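Local coordinates for protein alpha-1,3-glucanase (Streptomyces thermodiastaticus, PDB 7C7D) that hydrolyses the alpha-1,3-glucosidic linkages of alpha-1,3-glucan, as a thermostable family GH87 glycosidase, at residues Thr529-Glu535 against Ala552-Cys558; Thr493-Ser497 against Ala523-Gly528; Gln236-Ile242 against Gln257-Gly263; His285-Phe291 against Gly316-Met322. One frame throughout, in Å; residues are numbered along the deposited sequence. Where two conformers were deposited one is given.

How the contacts relate
The four contacts sample the right-handed parallel beta-helix of this glucanase near both of its ends. Along the chain come contacts 3, 4, 2 and 1, each closing before the next opens. Contacts 3 and 4 are neighbours, with centres about 9 Å apart: strands 259-263 and 286-289 lie side by side, probably joined by Leu261 N to His287 O and Lys289 N to Leu261 O. Contacts 2 and 1, with centres about 13 Å apart, adjoin where strand 517-527 turns into strand 530-534, contact 1 lying on a different face. Contacts 2, 3 and 4 reach the same run of parallel strands. Parallel coil-on-coil pairing is seen at both ends, contacts 1 and 3 lying about 53 Å apart between centres.

Contact 1: residues Thr529-Glu535 against Ala552-Cys558; sequences TVVVQAE and AAGIYNC
Val530 and Tyr556 lean across one another in the last strand pair of one face of a parallel beta-helix, where strand 530-534 is joined in register to strand 553-557. The two side chains meet at an oblique angle, Val530 CG1 lying 4.1 Å from Tyr556 CB, and the same methyl also reaches Ala553 CB. With its CG anti to the backbone N (chi1 178°), Tyr556 sends its ring out over the face that carries Gln533. Glu535 CG sits at the ring edge, 4.4 Å from Tyr556 CE2, and Cys558 SG lies over one ring face, displaced toward the rim. Beyond these residues Trp588 stacks on the tyrosine, and Cys558 is tied to Cys585 by a disulfide, so the C-terminal tail is fastened over this end of the helix. On the other face Val532 CB lies 4.3 Å from Ile555 CG1. Ala534 pairs there with Asn557, whose ND2 bonds to Phe567 O. Both chains turn a corner, at Val531 and Gly554. From Tyr556 N on the bonds are straighter, Tyr556 N donating to Val532 O at 173°. Gln533 NE2, which also bonds to Pro470 O, donates to Glu535 OE1 at 2.8 Å from above the carboxylate plane.

Contact 2: residues Thr493-Ser497 against Ala523-Gly528; sequences TITDS and AVKNTG
Ile494 and Val524 pair in register on two successive coils of the parallel beta-helix, strands 486-495 and 517-527, which run only 3° from parallel here. Backbone bonds carry the join: Ile494 N donates to Ala523 O, Lys525 N to Ile494 O at 2.9 Å, and Asp496 N to Lys525 O. After the strands turn, Gly528 N reaches Ser497 O at 2.8 Å, so the pairing continues through the corner. At that turn Asp496 and Asn526 both have positive phi, and a CA-H...O contact joins their backbones, Asp496 CA to Asn526 O at 3.2 Å. Apolar contact lies on the inner face, where Ile494 CB is 4.4 Å from Val524 CG2 and Phe502 packs against both residues. On the opposite face Thr495 and Lys525 lie side by side and point the same way; in one of the lysine's conformers CG2 of Thr495, anti to its backbone N, lies 3.8 Å from Lys525 NZ. Three waters add further polar links. One joins Thr495 OG1 to Ala523 O, another accepts from Ser497 N, donates to Lys525 O and bonds to Thr527 OG1, and a third donates to both Ser497 O and Asn526 O, the latter at 2.8 Å.

Contact 3: residues Gln236-Ile242 against Gln257-Gly263; sequences QGGVVWI and QNVTLQG
Val240 and Leu261 stand side by side, pointing the same way, where strands 238-242 and 259-263 pair in the first coils of the parallel beta-helix. In the leucine conformer described, CB of Val240 faces Leu261 CD1. From there the side chain forks: CG1, anti to the backbone N (chi1 173°), approaches that same CD1, while CG2 turns to Val259 CG2 at 3.7 Å. Ile242, two residues on along the same face, brings CD1 against Leu261 CG in this conformer. Helix 225-234 packs on this apolar face, Ala231 touching Val240 and Phe228 touching Ile242, consistent with a cap over the end of the coil stack. The reverse face holds Val239 beside Thr260, and Trp241, whose CE3 reaches Gln262 O. Both backbone polar atoms of Val240 turn to strand 259-263, N donating to Thr260 O and O accepting from Gln262 N. At the strand entry Gln236, bent at chi2, curls its amide so that NE2 bonds to Ile232 O of helix 225-234 and also donates to Gln257 O at 3.0 Å.

Contact 4: residues His285-Phe291 against Gly316-Met322; sequences HVHLKDF and GSSVSGM
The methyl CE of Met322 sits almost exactly above the centre of the Phe291 ring, 3.4 Å from the centroid and 3° off the ring normal. Its sulfur follows over the same face, making a Met-aromatic contact, and SD also accepts a weak bond from Phe291 N. Bends at chi2 and chi3 (-70° and -61°) fold the methionine back to bring CE there. The pair lies just past strands 286-289 and 318-320, adjacent coils of the parallel beta-helix; Leu261 and Val271 also touch Phe291. Inside the helix, Leu288 CD1 and Val319 CG2 run alongside at 4.2 Å. Ser317 OG is a buried hydroxyl gripped from two directions, accepting from Val286 N at 2.9 Å and bonding also to Leu313 O. The outward face is polar. Ser318 OG approaches the edge of the His287 ring, near its plane, and bonds to ND1 at 2.7 Å. One water links Leu288 O with the hydroxyls of Ser318 and Ser320, and a second joins Ser320 OG to Asp290 OD1. Such chemistry divides the contact: sulfur, methyl and ring hold its buried side by dispersion, whereas Ser318, Ser320 and waters tie the outer side together, and the Ser318 bond to ND1 probably restrains the turn of the His287 ring.

Contact 1: residues Thr529-Glu535 against Ala552-Cys558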
loop_
_atom_site.group_PDB
_atom_site.type_symbol
_atom_site.label_atom_id
_atom_site.label_comp_id
_atom_site.label_asym_id
_atom_site.label_seq_id
_atom_site.Cartn_x
_atom_site.Cartn_y
_atom_site.Cartn_z
ATOM N N THR A 529 21.979 -2.588 10.065
ATOM C CA THR A 529 22.448 -2.623 11.445
ATOM C C THR A 529 22.388 -4.033 12.028
ATOM O O THR A 529 23.355 -4.790 11.901
ATOM C CB THR A 529 21.702 -1.600 12.313
ATOM O OG1 THR A 529 20.294 -1.842 12.247
ATOM C CG2 THR A 529 21.987 -0.172 11.835
ATOM N N VAL A 530 21.272 -4.405 12.655
ATOM C CA VAL A 530 21.193 -5.653 13.408
ATOM C C VAL A 530 20.050 -6.520 12.900
ATOM O O VAL A 530 19.015 -6.026 12.436
ATOM C CB VAL A 530 21.071 -5.416 14.930
ATOM C CG1 VAL A 530 22.301 -4.693 15.455
ATOM C CG2 VAL A 530 19.805 -4.624 15.257
ATOM N N VAL A 531 20.230 -7.838 13.026
ATOM C CA VAL A 531 19.144 -8.759 12.688
ATOM C C VAL A 531 18.004 -8.652 13.698
ATOM O O VAL A 531 16.823 -8.695 13.328
ATOM C CB VAL A 531 19.681 -10.196 12.540
ATOM C CG1 VAL A 531 18.540 -11.162 12.262
ATOM C CG2 VAL A 531 20.704 -10.238 11.416
ATOM N N VAL A 532 18.332 -8.497 14.980
ATOM C CA VAL A 532 17.347 -8.385 16.049
ATOM C C VAL A 532 17.649 -7.127 16.851
ATOM O O VAL A 532 18.728 -7.007 17.449
ATOM C CB VAL A 532 17.333 -9.612 16.976
ATOM C CG1 VAL A 532 16.340 -9.394 18.119
ATOM C CG2 VAL A 532 16.981 -10.871 16.199
ATOM N N GLN A 533 16.694 -6.196 16.868
ATOM C CA GLN A 533 16.767 -4.970 17.654
ATOM C C GLN A 533 15.750 -5.133 18.783
ATOM O O GLN A 533 14.549 -4.955 18.573
ATOM C CB GLN A 533 16.443 -3.779 16.761
ATOM C CG GLN A 533 16.506 -2.421 17.439
ATOM C CD GLN A 533 16.184 -1.293 16.479
ATOM O OE1 GLN A 533 16.760 -1.200 15.392
ATOM N NE2 GLN A 533 15.260 -0.429 16.873
ATOM N N ALA A 534 16.230 -5.526 19.964
ATOM C CA ALA A 534 15.380 -5.869 21.101
ATOM C C ALA A 534 15.439 -4.749 22.131
ATOM O O ALA A 534 16.467 -4.547 22.788
ATOM C CB ALA A 534 15.804 -7.197 21.721
ATOM N N GLU A 535 14.327 -4.035 22.282
ATOM C CA GLU A 535 14.258 -2.887 23.168
ATOM C C GLU A 535 13.118 -2.960 24.170
ATOM O O GLU A 535 12.972 -2.044 24.984
ATOM C CB GLU A 535 14.139 -1.600 22.351
ATOM C CG GLU A 535 15.333 -1.380 21.468
ATOM C CD GLU A 535 15.216 -0.110 20.683
ATOM O OE1 GLU A 535 14.604 -0.149 19.600
ATOM O OE2 GLU A 535 15.713 0.929 21.163
ATOM N N ALA A 552 26.126 -4.417 11.426
ATOM C CA ALA A 552 26.614 -4.044 12.753
ATOM C C ALA A 552 26.752 -5.217 13.712
ATOM O O ALA A 552 27.816 -5.385 14.312
ATOM C CB ALA A 552 25.744 -2.937 13.372
ATOM N N ALA A 553 25.707 -6.023 13.887
ATOM C CA ALA A 553 25.744 -7.142 14.823
ATOM C C ALA A 553 24.507 -8.001 14.608
ATOM O O ALA A 553 23.522 -7.567 14.009
ATOM C CB ALA A 553 25.769 -6.667 16.278
ATOM N N GLY A 554 24.553 -9.224 15.137
ATOM C CA GLY A 554 23.360 -10.055 15.120
ATOM C C GLY A 554 22.240 -9.477 15.967
ATOM O O GLY A 554 21.100 -9.347 15.505
ATOM N N ILE A 555 22.554 -9.111 17.212
ATOM C CA ILE A 555 21.563 -8.743 18.218
ATOM C C ILE A 555 21.988 -7.457 18.906
ATOM O O ILE A 555 23.138 -7.329 19.338
ATOM C CB ILE A 555 21.408 -9.836 19.294
ATOM C CG1 ILE A 555 20.998 -11.181 18.700
ATOM C CG2 ILE A 555 20.418 -9.395 20.376
ATOM C CD1 ILE A 555 21.032 -12.302 19.715
ATOM N N TYR A 556 21.039 -6.542 19.061
ATOM C CA TYR A 556 21.120 -5.426 19.987
ATOM C C TYR A 556 20.043 -5.685 21.030
ATOM O O TYR A 556 18.864 -5.769 20.690
ATOM C CB TYR A 556 20.842 -4.126 19.235
ATOM C CG TYR A 556 20.852 -2.869 20.064
ATOM C CD1 TYR A 556 22.036 -2.198 20.317
ATOM C CD2 TYR A 556 19.673 -2.327 20.553
ATOM C CE1 TYR A 556 22.055 -1.032 21.056
ATOM C CE2 TYR A 556 19.682 -1.156 21.297
ATOM C CZ TYR A 556 20.875 -0.514 21.542
ATOM O OH TYR A 556 20.892 0.646 22.284
ATOM N N ASN A 557 20.448 -5.877 22.280
ATOM C CA ASN A 557 19.509 -6.253 23.338
ATOM C C ASN A 557 19.658 -5.248 24.474
ATOM O O ASN A 557 20.507 -5.407 25.352
ATOM C CB ASN A 557 19.745 -7.694 23.799
ATOM C CG ASN A 557 18.675 -8.188 24.759
ATOM O OD1 ASN A 557 17.957 -7.394 25.372
ATOM N ND2 ASN A 557 18.576 -9.503 24.908
ATOM N N CYS A 558 18.818 -4.217 24.462
ATOM C CA CYS A 558 18.936 -3.101 25.401
ATOM C C CYS A 558 17.538 -2.594 25.730
ATOM O O CYS A 558 17.081 -1.578 25.188
ATOM C CB CYS A 558 19.812 -1.986 24.813
ATOM S SG CYS A 558 21.417 -2.510 24.089
HETATM O O HOH W 1 17.504 0.728 23.929
#

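Contact 2: residues Thr493-Ser497 against Ala523-Gly528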
loop_
_atom_site.group_PDB
_atom_site.type_symbol
_atom_site.label_atom_id
_atom_site.label_comp_id
_atom_site.label_asym_id
_atom_site.label_seq_id
_atom_site.Cartn_x
_atom_site.Cartn_y
_atom_site.Cartn_z
ATOM N N THR A 493 11.353 -13.302 4.331
ATOM C CA THR A 493 12.522 -12.868 3.577
ATOM C C THR A 493 12.678 -11.373 3.814
ATOM O O THR A 493 11.744 -10.609 3.560
ATOM C CB THR A 493 12.336 -13.177 2.093
ATOM O OG1 THR A 493 12.184 -14.592 1.933
ATOM C CG2 THR A 493 13.520 -12.700 1.271
ATOM N N ILE A 494 13.835 -10.968 4.332
ATOM C CA ILE A 494 14.107 -9.568 4.657
ATOM C C ILE A 494 15.400 -9.177 3.951
ATOM O O ILE A 494 16.461 -9.744 4.239
ATOM C CB ILE A 494 14.195 -9.320 6.174
ATOM C CG1 ILE A 494 12.908 -9.789 6.869
ATOM C CG2 ILE A 494 14.469 -7.854 6.442
ATOM C CD1 ILE A 494 12.871 -9.565 8.372
ATOM N N THR A 495 15.310 -8.235 3.013
ATOM C CA THR A 495 16.401 -7.968 2.087
ATOM C C THR A 495 16.700 -6.476 2.039
ATOM O O THR A 495 15.784 -5.658 1.867
ATOM C CB THR A 495 16.015 -8.461 0.690
ATOM O OG1 THR A 495 15.673 -9.850 0.773
ATOM C CG2 THR A 495 17.150 -8.262 -0.319
ATOM N N ASP A 496 17.979 -6.127 2.185
ATOM C CA ASP A 496 18.451 -4.761 1.956
ATOM C C ASP A 496 17.790 -3.764 2.906
ATOM O O ASP A 496 17.433 -2.648 2.520
ATOM C CB ASP A 496 18.280 -4.345 0.492
ATOM C CG ASP A 496 19.056 -5.242 -0.466
ATOM O OD1 ASP A 496 20.025 -5.892 -0.034
ATOM O OD2 ASP A 496 18.701 -5.298 -1.663
ATOM N N SER A 497 17.624 -4.165 4.158
ATOM C CA SER A 497 17.038 -3.268 5.145
ATOM C C SER A 497 18.030 -2.163 5.482
ATOM O O SER A 497 19.196 -2.453 5.772
ATOM C CB SER A 497 16.735 -4.032 6.422
ATOM O OG SER A 497 15.856 -5.111 6.195
ATOM N N ALA A 523 15.194 -15.677 5.794
ATOM C CA ALA A 523 16.356 -15.407 4.956
ATOM C C ALA A 523 16.585 -13.905 5.019
ATOM O O ALA A 523 15.798 -13.128 4.466
ATOM C CB ALA A 523 16.107 -15.855 3.519
ATOM N N VAL A 524 17.636 -13.497 5.720
ATOM C CA VAL A 524 17.909 -12.093 6.004
ATOM C C VAL A 524 19.216 -11.743 5.312
ATOM O O VAL A 524 20.245 -12.373 5.565
ATOM C CB VAL A 524 17.995 -11.844 7.518
ATOM C CG1 VAL A 524 18.263 -10.382 7.811
ATOM C CG2 VAL A 524 16.716 -12.311 8.219
ATOM N N LYS A 525 19.185 -10.748 4.440
ATOM C CA LYS A 525 20.346 -10.413 3.628
ATOM C C LYS A 525 20.557 -8.908 3.613
ATOM O O LYS A 525 19.607 -8.138 3.414
ATOM C CB LYS A 525 20.175 -10.920 2.192
ATOM C CG LYS A 525 20.284 -12.431 2.041
ATOM C CD LYS A 525 20.213 -12.865 0.577
ATOM C CE LYS A 525 20.857 -11.844 -0.353
ATOM N NZ LYS A 525 19.853 -10.925 -0.969
ATOM N N ASN A 526 21.811 -8.499 3.821
ATOM C CA ASN A 526 22.234 -7.104 3.692
ATOM C C ASN A 526 21.438 -6.177 4.611
ATOM O O ASN A 526 20.762 -5.244 4.176
ATOM C CB ASN A 526 22.202 -6.632 2.236
ATOM C CG ASN A 526 23.066 -7.481 1.332
ATOM O OD1 ASN A 526 22.797 -7.601 0.139
ATOM N ND2 ASN A 526 24.115 -8.074 1.897
ATOM N N THR A 527 21.547 -6.446 5.903
ATOM C CA THR A 527 20.895 -5.651 6.933
ATOM C C THR A 527 21.847 -4.548 7.373
ATOM O O THR A 527 23.001 -4.815 7.709
ATOM C CB THR A 527 20.557 -6.556 8.118
ATOM O OG1 THR A 527 19.744 -7.648 7.668
ATOM C CG2 THR A 527 19.822 -5.800 9.197
ATOM N N GLY A 528 21.362 -3.307 7.371
ATOM C CA GLY A 528 22.240 -2.188 7.674
ATOM C C GLY A 528 22.806 -2.226 9.082
ATOM O O GLY A 528 23.990 -1.941 9.295
HETATM O O HOH W 2 16.864 -12.063 2.010
HETATM O O HOH W 3 17.890 -6.987 5.616
HETATM O O HOH W 4 21.292 -2.489 3.790
#

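Contact 3: residues Gln236-Ile242 against Gln257-Gly263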
loop_
_atom_site.group_PDB
_atom_site.type_symbol
_atom_site.label_atom_id
_atom_site.label_comp_id
_atom_site.label_asym_id
_atom_site.label_seq_id
_atom_site.Cartn_x
_atom_site.Cartn_y
_atom_site.Cartn_z
ATOM N N GLN A 236 -32.065 -4.422 -7.937
ATOM C CA GLN A 236 -31.915 -5.147 -6.682
ATOM C C GLN A 236 -31.946 -6.649 -6.936
ATOM O O GLN A 236 -32.833 -7.157 -7.628
ATOM C CB GLN A 236 -33.031 -4.746 -5.720
ATOM C CG GLN A 236 -32.826 -3.374 -5.096
ATOM C CD GLN A 236 -31.576 -3.312 -4.241
ATOM O OE1 GLN A 236 -31.571 -3.782 -3.102
ATOM N NE2 GLN A 236 -30.504 -2.742 -4.786
ATOM N N GLY A 237 -30.967 -7.355 -6.374
ATOM C CA GLY A 237 -30.763 -8.755 -6.677
ATOM C C GLY A 237 -30.099 -9.015 -8.007
ATOM O O GLY A 237 -29.946 -10.183 -8.388
ATOM N N GLY A 238 -29.694 -7.968 -8.723
ATOM C CA GLY A 238 -29.137 -8.124 -10.049
ATOM C C GLY A 238 -27.915 -7.268 -10.301
ATOM O O GLY A 238 -27.142 -6.984 -9.384
ATOM N N VAL A 239 -27.735 -6.844 -11.547
ATOM C CA VAL A 239 -26.488 -6.243 -12.000
ATOM C C VAL A 239 -26.786 -4.876 -12.587
ATOM O O VAL A 239 -27.663 -4.740 -13.448
ATOM C CB VAL A 239 -25.784 -7.131 -13.042
ATOM C CG1 VAL A 239 -24.531 -6.441 -13.573
ATOM C CG2 VAL A 239 -25.458 -8.492 -12.445
ATOM N N VAL A 240 -26.057 -3.870 -12.116
ATOM C CA VAL A 240 -26.009 -2.559 -12.743
ATOM C C VAL A 240 -24.776 -2.521 -13.634
ATOM O O VAL A 240 -23.660 -2.809 -13.181
ATOM C CB VAL A 240 -25.948 -1.445 -11.687
ATOM C CG1 VAL A 240 -25.720 -0.119 -12.359
ATOM C CG2 VAL A 240 -27.225 -1.415 -10.874
ATOM N N TRP A 241 -24.975 -2.155 -14.891
ATOM C CA TRP A 241 -23.913 -2.116 -15.884
ATOM C C TRP A 241 -23.447 -0.678 -16.068
ATOM O O TRP A 241 -24.269 0.235 -16.213
ATOM C CB TRP A 241 -24.436 -2.657 -17.212
ATOM C CG TRP A 241 -23.481 -2.542 -18.351
ATOM C CD1 TRP A 241 -23.639 -1.789 -19.479
ATOM C CD2 TRP A 241 -22.230 -3.218 -18.492
ATOM N NE1 TRP A 241 -22.559 -1.953 -20.313
ATOM C CE2 TRP A 241 -21.679 -2.825 -19.730
ATOM C CE3 TRP A 241 -21.516 -4.114 -17.689
ATOM C CZ2 TRP A 241 -20.450 -3.300 -20.185
ATOM C CZ3 TRP A 241 -20.300 -4.590 -18.146
ATOM C CH2 TRP A 241 -19.779 -4.181 -19.382
ATOM N N ILE A 242 -22.132 -0.487 -16.057
ATOM C CA ILE A 242 -21.519 0.814 -16.309
ATOM C C ILE A 242 -20.798 0.719 -17.649
ATOM O O ILE A 242 -19.688 0.166 -17.712
ATOM C CB ILE A 242 -20.531 1.200 -15.195
ATOM C CG1 ILE A 242 -21.182 1.140 -13.809
ATOM C CG2 ILE A 242 -19.963 2.584 -15.456
ATOM C CD1 ILE A 242 -20.177 1.273 -12.664
ATOM N N GLN A 257 -26.826 -2.051 -1.520
ATOM C CA GLN A 257 -26.985 -3.412 -1.035
ATOM C C GLN A 257 -27.629 -4.227 -2.143
ATOM O O GLN A 257 -28.287 -3.679 -3.030
ATOM C CB GLN A 257 -27.836 -3.481 0.242
ATOM C CG GLN A 257 -29.231 -2.861 0.128
ATOM C CD GLN A 257 -29.936 -2.733 1.480
ATOM O OE1 GLN A 257 -29.297 -2.485 2.510
ATOM N NE2 GLN A 257 -31.254 -2.899 1.481
ATOM N N ASN A 258 -27.419 -5.543 -2.089
ATOM C CA ASN A 258 -28.099 -6.487 -2.977
ATOM C C ASN A 258 -27.947 -6.096 -4.443
ATOM O O ASN A 258 -28.918 -6.029 -5.197
ATOM C CB ASN A 258 -29.575 -6.642 -2.607
ATOM C CG ASN A 258 -29.771 -7.145 -1.198
ATOM O OD1 ASN A 258 -30.542 -6.578 -0.424
ATOM N ND2 ASN A 258 -29.078 -8.217 -0.856
ATOM N N VAL A 259 -26.709 -5.822 -4.851
ATOM C CA VAL A 259 -26.472 -5.327 -6.198
ATOM C C VAL A 259 -25.028 -5.595 -6.579
ATOM O O VAL A 259 -24.125 -5.563 -5.736
ATOM C CB VAL A 259 -26.838 -3.824 -6.310
ATOM C CG1 VAL A 259 -25.793 -2.957 -5.603
ATOM C CG2 VAL A 259 -27.008 -3.417 -7.769
ATOM N N THR A 260 -24.818 -5.869 -7.857
ATOM C CA THR A 260 -23.502 -5.883 -8.466
ATOM C C THR A 260 -23.387 -4.635 -9.325
ATOM O O THR A 260 -24.271 -4.356 -10.144
ATOM C CB THR A 260 -23.338 -7.133 -9.333
ATOM O OG1 THR A 260 -23.337 -8.296 -8.497
ATOM C CG2 THR A 260 -22.045 -7.078 -10.134
ATOM N N LEU A 261 -22.344 -3.857 -9.093
ATOM C CA LEU A 261 -22.020 -2.705 -9.924
ATOM C C LEU A 261 -20.821 -3.115 -10.765
ATOM O O LEU A 261 -19.713 -3.277 -10.241
ATOM C CB LEU A 261 -21.703 -1.497 -9.046
ATOM C CG LEU A 261 -21.674 -0.099 -9.654
ATOM C CD1 LEU A 261 -22.894 0.152 -10.504
ATOM C CD2 LEU A 261 -21.579 0.944 -8.554
ATOM N N GLN A 262 -21.049 -3.306 -12.059
ATOM C CA GLN A 262 -20.061 -3.902 -12.941
ATOM C C GLN A 262 -19.767 -2.988 -14.118
ATOM O O GLN A 262 -20.682 -2.587 -14.850
ATOM C CB GLN A 262 -20.557 -5.245 -13.457
ATOM C CG GLN A 262 -19.609 -5.896 -14.440
ATOM C CD GLN A 262 -19.967 -7.333 -14.708
ATOM O OE1 GLN A 262 -20.840 -7.899 -14.049
ATOM N NE2 GLN A 262 -19.297 -7.939 -15.680
ATOM N N GLY A 263 -18.482 -2.681 -14.306
ATOM C CA GLY A 263 -18.022 -1.976 -15.479
ATOM C C GLY A 263 -17.468 -2.922 -16.535
ATOM O O GLY A 263 -17.453 -4.145 -16.389
HETATM O O HOH W 5 -32.720 -4.651 -0.784
HETATM O O HOH W 6 -32.269 -2.022 -1.560
HETATM O O HOH W 7 -25.957 -8.932 -7.691
#

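Contact 4: residues His285-Phe291 against Gly316-Met322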
loop_
_atom_site.group_PDB
_atom_site.type_symbol
_atom_site.label_atom_id
_atom_site.label_comp_id
_atom_site.label_asym_id
_atom_site.label_seq_id
_atom_site.Cartn_x
_atom_site.Cartn_y
_atom_site.Cartn_z
ATOM N N HIS A 285 -24.244 -8.234 0.197
ATOM C CA HIS A 285 -24.351 -8.801 -1.143
ATOM C C HIS A 285 -24.130 -7.729 -2.200
ATOM O O HIS A 285 -24.847 -7.642 -3.201
ATOM C CB HIS A 285 -25.644 -9.592 -1.326
ATOM C CG HIS A 285 -25.850 -10.605 -0.250
ATOM N ND1 HIS A 285 -25.228 -11.835 -0.262
ATOM C CD2 HIS A 285 -26.548 -10.548 0.909
ATOM C CE1 HIS A 285 -25.566 -12.508 0.824
ATOM N NE2 HIS A 285 -26.365 -11.749 1.552
ATOM N N VAL A 286 -23.119 -6.905 -1.948
ATOM C CA VAL A 286 -22.656 -5.875 -2.863
ATOM C C VAL A 286 -21.424 -6.416 -3.563
ATOM O O VAL A 286 -20.495 -6.899 -2.910
ATOM C CB VAL A 286 -22.292 -4.594 -2.098
ATOM C CG1 VAL A 286 -21.702 -3.572 -3.060
ATOM C CG2 VAL A 286 -23.502 -4.046 -1.366
ATOM N N HIS A 287 -21.399 -6.326 -4.886
ATOM C CA HIS A 287 -20.226 -6.729 -5.652
ATOM C C HIS A 287 -19.816 -5.584 -6.562
ATOM O O HIS A 287 -20.514 -5.278 -7.530
ATOM C CB HIS A 287 -20.513 -8.015 -6.419
ATOM C CG HIS A 287 -21.037 -9.096 -5.536
ATOM N ND1 HIS A 287 -20.228 -9.811 -4.679
ATOM C CD2 HIS A 287 -22.298 -9.541 -5.323
ATOM C CE1 HIS A 287 -20.966 -10.665 -3.994
ATOM N NE2 HIS A 287 -22.225 -10.521 -4.366
ATOM N N LEU A 288 -18.696 -4.938 -6.237
ATOM C CA LEU A 288 -18.145 -3.867 -7.058
ATOM C C LEU A 288 -17.073 -4.486 -7.939
ATOM O O LEU A 288 -16.135 -5.107 -7.428
ATOM C CB LEU A 288 -17.563 -2.758 -6.179
ATOM C CG LEU A 288 -18.478 -2.195 -5.087
ATOM C CD1 LEU A 288 -17.776 -1.089 -4.295
ATOM C CD2 LEU A 288 -19.773 -1.677 -5.693
ATOM N N LYS A 289 -17.225 -4.357 -9.257
ATOM C CA LYS A 289 -16.382 -5.101 -10.187
ATOM C C LYS A 289 -16.015 -4.272 -11.405
ATOM O O LYS A 289 -16.892 -3.722 -12.076
ATOM C CB LYS A 289 -17.095 -6.360 -10.711
ATOM C CG LYS A 289 -17.587 -7.348 -9.680
ATOM C CD LYS A 289 -18.205 -8.553 -10.378
ATOM C CE LYS A 289 -18.498 -9.669 -9.396
ATOM N NZ LYS A 289 -19.244 -10.803 -10.018
ATOM N N ASP A 290 -14.724 -4.267 -11.734
ATOM C CA ASP A 290 -14.251 -3.939 -13.081
ATOM C C ASP A 290 -14.582 -2.510 -13.504
ATOM O O ASP A 290 -14.973 -2.268 -14.644
ATOM C CB ASP A 290 -14.745 -4.949 -14.123
ATOM C CG ASP A 290 -14.486 -6.389 -13.715
ATOM O OD1 ASP A 290 -13.509 -6.640 -12.981
ATOM O OD2 ASP A 290 -15.259 -7.272 -14.144
ATOM N N PHE A 291 -14.420 -1.554 -12.595
ATOM C CA PHE A 291 -14.441 -0.148 -12.982
ATOM C C PHE A 291 -13.387 0.617 -12.196
ATOM O O PHE A 291 -12.732 0.078 -11.300
ATOM C CB PHE A 291 -15.845 0.512 -12.973
ATOM C CG PHE A 291 -16.527 0.593 -11.621
ATOM C CD1 PHE A 291 -17.152 -0.519 -11.068
ATOM C CD2 PHE A 291 -16.627 1.811 -10.952
ATOM C CE1 PHE A 291 -17.824 -0.428 -9.852
ATOM C CE2 PHE A 291 -17.300 1.907 -9.741
ATOM C CZ PHE A 291 -17.905 0.794 -9.195
ATOM N N GLY A 316 -21.182 -10.658 2.931
ATOM C CA GLY A 316 -21.215 -11.361 1.659
ATOM C C GLY A 316 -20.902 -10.496 0.458
ATOM O O GLY A 316 -21.452 -10.723 -0.626
ATOM N N SER A 317 -20.018 -9.520 0.614
ATOM C CA SER A 317 -19.742 -8.554 -0.431
ATOM C C SER A 317 -18.338 -8.747 -0.990
ATOM O O SER A 317 -17.521 -9.504 -0.455
ATOM C CB SER A 317 -19.927 -7.138 0.115
ATOM O OG SER A 317 -21.307 -6.924 0.344
ATOM N N SER A 318 -18.060 -8.054 -2.095
ATOM C CA SER A 318 -16.755 -8.170 -2.728
ATOM C C SER A 318 -16.424 -6.914 -3.522
ATOM O O SER A 318 -17.313 -6.194 -3.993
ATOM C CB SER A 318 -16.665 -9.401 -3.641
ATOM O OG SER A 318 -17.551 -9.293 -4.743
ATOM N N VAL A 319 -15.123 -6.680 -3.679
ATOM C CA VAL A 319 -14.584 -5.574 -4.462
ATOM C C VAL A 319 -13.440 -6.150 -5.283
ATOM O O VAL A 319 -12.461 -6.639 -4.712
ATOM C CB VAL A 319 -14.059 -4.438 -3.566
ATOM C CG1 VAL A 319 -13.446 -3.329 -4.408
ATOM C CG2 VAL A 319 -15.157 -3.905 -2.658
ATOM N N SER A 320 -13.562 -6.123 -6.612
ATOM C CA SER A 320 -12.563 -6.784 -7.442
ATOM C C SER A 320 -12.405 -6.100 -8.795
ATOM O O SER A 320 -13.350 -5.524 -9.337
ATOM C CB SER A 320 -12.903 -8.267 -7.641
ATOM O OG SER A 320 -14.153 -8.425 -8.291
ATOM N N GLY A 321 -11.199 -6.207 -9.349
ATOM C CA GLY A 321 -10.918 -5.659 -10.663
ATOM C C GLY A 321 -10.986 -4.152 -10.741
ATOM O O GLY A 321 -11.162 -3.607 -11.833
ATOM N N MET A 322 -10.839 -3.457 -9.616
ATOM C CA MET A 322 -11.005 -2.013 -9.563
ATOM C C MET A 322 -9.674 -1.293 -9.707
ATOM O O MET A 322 -8.608 -1.824 -9.388
ATOM C CB MET A 322 -11.624 -1.590 -8.229
ATOM C CG MET A 322 -12.935 -2.277 -7.889
ATOM S SD MET A 322 -14.335 -1.787 -8.918
ATOM C CE MET A 322 -14.433 -0.035 -8.556
HETATM O O HOH W 8 -22.782 -12.813 -1.447
HETATM O O HOH W 9 -16.506 -7.931 -6.789
HETATM O O HOH W 10 -13.656 -8.584 -10.969
#